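Local coordinates for protein catechol 1,2-dioxygenase (Pseudomonas putida, PDB 2AZQ) that probably uses ferric iron to split catechol with molecular oxygen, giving cis,cis-muconate in the beta-ketoadipate pathway, at residues L97-T101 against F286-Q291. Sequence-based numbering, arbitrary orientation.
Sequences LGGGT and FDFRLQ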
ATOM      1  N   LEU A  97      15.813  21.771 -22.707  1.00 29.72           N
ATOM      2  CA  LEU A  97      14.691  22.598 -22.257  1.00 28.94           C
ATOM      3  C   LEU A  97      15.020  23.360 -20.960  1.00 28.43           C
ATOM      4  O   LEU A  97      14.428  23.086 -19.927  1.00 29.13           O
ATOM      5  CB  LEU A  97      13.451  21.715 -22.042  1.00 28.79           C
ATOM      6  CG  LEU A  97      12.939  20.803 -23.168  1.00 28.22           C
ATOM      7  CD1 LEU A  97      11.740  19.998 -22.687  1.00 27.74           C
ATOM      8  CD2 LEU A  97      12.555  21.628 -24.379  1.00 29.77           C
ATOM      9  N   GLY A  98      15.965  24.304 -21.021  1.00 28.30           N
ATOM     10  CA  GLY A  98      16.347  25.098 -19.857  1.00 27.69           C
ATOM     11  C   GLY A  98      15.305  26.163 -19.523  1.00 27.82           C
ATOM     12  O   GLY A  98      15.398  27.327 -19.933  1.00 27.86           O
ATOM     13  N   GLY A  99      14.314  25.747 -18.744  1.00 27.66           N
ATOM     14  CA  GLY A  99      13.204  26.608 -18.362  1.00 24.48           C
ATOM     15  C   GLY A  99      13.360  27.852 -17.531  1.00 20.85           C
ATOM     16  O   GLY A  99      14.450  28.341 -17.311  1.00 20.25           O
ATOM     17  N   GLY A 100      12.218  28.373 -17.103  1.00 18.81           N
ATOM     18  CA  GLY A 100      12.187  29.573 -16.298  1.00 15.56           C
ATOM     19  C   GLY A 100      12.220  29.204 -14.835  1.00 13.44           C
ATOM     20  O   GLY A 100      13.260  28.792 -14.318  1.00 13.93           O
ATOM     21  N   THR A 101      11.084  29.337 -14.166  1.00 10.75           N
ATOM     22  CA  THR A 101      11.010  29.009 -12.747  1.00  9.65           C
ATOM     23  C   THR A 101      11.187  27.494 -12.535  1.00  9.50           C
ATOM     24  O   THR A 101      10.554  26.674 -13.216  1.00  9.83           O
ATOM     25  CB  THR A 101       9.655  29.411 -12.184  1.00  8.86           C
ATOM     26  OG1 THR A 101       9.259  30.660 -12.760  1.00 10.73           O
ATOM     27  CG2 THR A 101       9.733  29.572 -10.682  1.00 10.26           C
ATOM     28  N   PHE A 286       6.090  37.570  -6.450  1.00 12.65           N
ATOM     29  CA  PHE A 286       6.844  36.508  -7.069  1.00 14.10           C
ATOM     30  C   PHE A 286       6.281  36.298  -8.478  1.00 14.90           C
ATOM     31  O   PHE A 286       5.056  36.248  -8.659  1.00 13.88           O
ATOM     32  CB  PHE A 286       6.693  35.242  -6.217  1.00 12.82           C
ATOM     33  CG  PHE A 286       7.662  34.173  -6.543  1.00 12.42           C
ATOM     34  CD1 PHE A 286       8.773  33.965  -5.740  1.00 11.57           C
ATOM     35  CD2 PHE A 286       7.479  33.369  -7.673  1.00 13.15           C
ATOM     36  CE1 PHE A 286       9.706  32.957  -6.056  1.00 11.95           C
ATOM     37  CE2 PHE A 286       8.410  32.357  -8.002  1.00 13.58           C
ATOM     38  CZ  PHE A 286       9.524  32.154  -7.191  1.00 11.65           C
ATOM     39  N   ASP A 287       7.189  36.201  -9.456  1.00 15.62           N
ATOM     40  CA  ASP A 287       6.844  35.992 -10.863  1.00 16.46           C
ATOM     41  C   ASP A 287       7.255  34.614 -11.350  1.00 16.13           C
ATOM     42  O   ASP A 287       8.277  34.047 -10.941  1.00 16.49           O
ATOM     43  CB  ASP A 287       7.550  36.994 -11.771  1.00 17.53           C
ATOM     44  CG  ASP A 287       7.298  38.419 -11.379  1.00 18.73           C
ATOM     45  OD1 ASP A 287       6.124  38.842 -11.369  1.00 16.22           O
ATOM     46  OD2 ASP A 287       8.292  39.117 -11.093  1.00 19.65           O
ATOM     47  N   PHE A 288       6.466  34.086 -12.268  1.00 15.71           N
ATOM     48  CA  PHE A 288       6.768  32.783 -12.821  1.00 13.45           C
ATOM     49  C   PHE A 288       7.089  33.025 -14.263  1.00 12.01           C
ATOM     50  O   PHE A 288       6.434  33.835 -14.918  1.00 10.81           O
ATOM     51  CB  PHE A 288       5.567  31.866 -12.670  1.00 12.35           C
ATOM     52  CG  PHE A 288       5.047  31.810 -11.277  1.00 10.15           C
ATOM     53  CD1 PHE A 288       4.215  32.818 -10.797  1.00  7.00           C
ATOM     54  CD2 PHE A 288       5.423  30.762 -10.423  1.00  8.91           C
ATOM     55  CE1 PHE A 288       3.757  32.779  -9.479  1.00  8.62           C
ATOM     56  CE2 PHE A 288       4.969  30.717  -9.097  1.00  8.05           C
ATOM     57  CZ  PHE A 288       4.135  31.721  -8.622  1.00  6.68           C
ATOM     58  N   ARG A 289       8.135  32.358 -14.727  1.00 12.42           N
ATOM     59  CA  ARG A 289       8.592  32.478 -16.097  1.00 12.54           C
ATOM     60  C   ARG A 289       8.393  31.086 -16.689  1.00 11.19           C
ATOM     61  O   ARG A 289       8.948  30.115 -16.172  1.00 10.94           O
ATOM     62  CB  ARG A 289      10.069  32.884 -16.091  1.00 16.51           C
ATOM     63  CG  ARG A 289      10.630  33.126 -17.468  1.00 23.30           C
ATOM     64  CD  ARG A 289      12.005  33.695 -17.449  1.00 26.59           C
ATOM     65  NE  ARG A 289      12.298  34.130 -18.804  1.00 37.10           N
ATOM     66  CZ  ARG A 289      13.410  34.760 -19.198  1.00 42.60           C
ATOM     67  NH1 ARG A 289      14.384  35.050 -18.329  1.00 43.86           N
ATOM     68  NH2 ARG A 289      13.540  35.124 -20.477  1.00 44.08           N
ATOM     69  N   LEU A 290       7.588  30.977 -17.745  1.00  9.17           N
ATOM     70  CA  LEU A 290       7.311  29.672 -18.358  1.00  7.57           C
ATOM     71  C   LEU A 290       8.162  29.378 -19.584  1.00  8.06           C
ATOM     72  O   LEU A 290       8.913  30.219 -20.064  1.00  8.03           O
ATOM     73  CB  LEU A 290       5.834  29.542 -18.760  1.00  4.84           C
ATOM     74  CG  LEU A 290       4.721  29.774 -17.734  1.00  4.35           C
ATOM     75  CD1 LEU A 290       3.387  29.671 -18.424  1.00  5.67           C
ATOM     76  CD2 LEU A 290       4.788  28.765 -16.609  1.00  5.23           C
ATOM     77  N   GLN A 291       8.020  28.159 -20.083  1.00  9.28           N
ATOM     78  CA  GLN A 291       8.749  27.702 -21.246  1.00  9.14           C
ATOM     79  C   GLN A 291       7.826  27.519 -22.423  1.00 10.32           C
ATOM     80  O   GLN A 291       6.625  27.250 -22.257  1.00  8.24           O
ATOM     81  CB  GLN A 291       9.402  26.366 -20.952  1.00  9.38           C
ATOM     82  CG  GLN A 291      10.518  26.413 -19.928  1.00 12.68           C
ATOM     83  CD  GLN A 291      11.089  25.029 -19.648  1.00 14.09           C
ATOM     84  OE1 GLN A 291      11.246  24.221 -20.557  1.00 16.20           O
ATOM     85  NE2 GLN A 291      11.410  24.760 -18.393  1.00 14.41           N
TER
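With a chi1 of -39°, T101 sets OG1 beside its own backbone N and swings CG2 away from that N, and the two branches thereby face R289 and F286 at once. Q291 has CG beside its backbone N (chi1 -68°) and an extended chain beyond, which carries OE1 toward L97. The contact belongs to the intradiol dioxygenase fold, where the glycine-rich loop that follows helix 80-94 runs nearly antiparallel to the end of strand 281-289 in the mixed sheet of the catalytic domain. It illustrates how a loop can dock on a strand by lending one side chain to the backbone pairing. R289 is gripped on both its polar backbone atoms by one residue: its N donates to T101 OG1 at 2.8 Å in a nearly straight bond (169°), and its O accepts T101 N at 3.0 Å, in the carbonyl plane on a lone pair. The hydroxyl oxygen thus accepts the N-H where a strand neighbour's carbonyl would usually do so. G100 CA adds a CA-H...O contact to R289 O at 3.3 Å, while the aliphatic start of the R289 side chain lies against the same CA. Its guanidinium group leads away, to weak hydrogen bonds with the carbonyls of D141 and A142. At the far end, Q291 OE1 approaches L97 CB to 3.7 Å and is weakly bonded to R232, which L97 also touches. Were Q291 an alanine, R232 would probably lose the weak bond from the side-chain amide, though not its backbone pairing, and L97 CB its neighbour. F288 is buried against I226 and T236 of nearby strands; its ring meets that of F224, and its side chain lies about 9 Å from that of the iron ligand H223. T101 CG2 finishes the contact at the edge of the F286 ring, 4.1 Å from CE2 and near the ring plane.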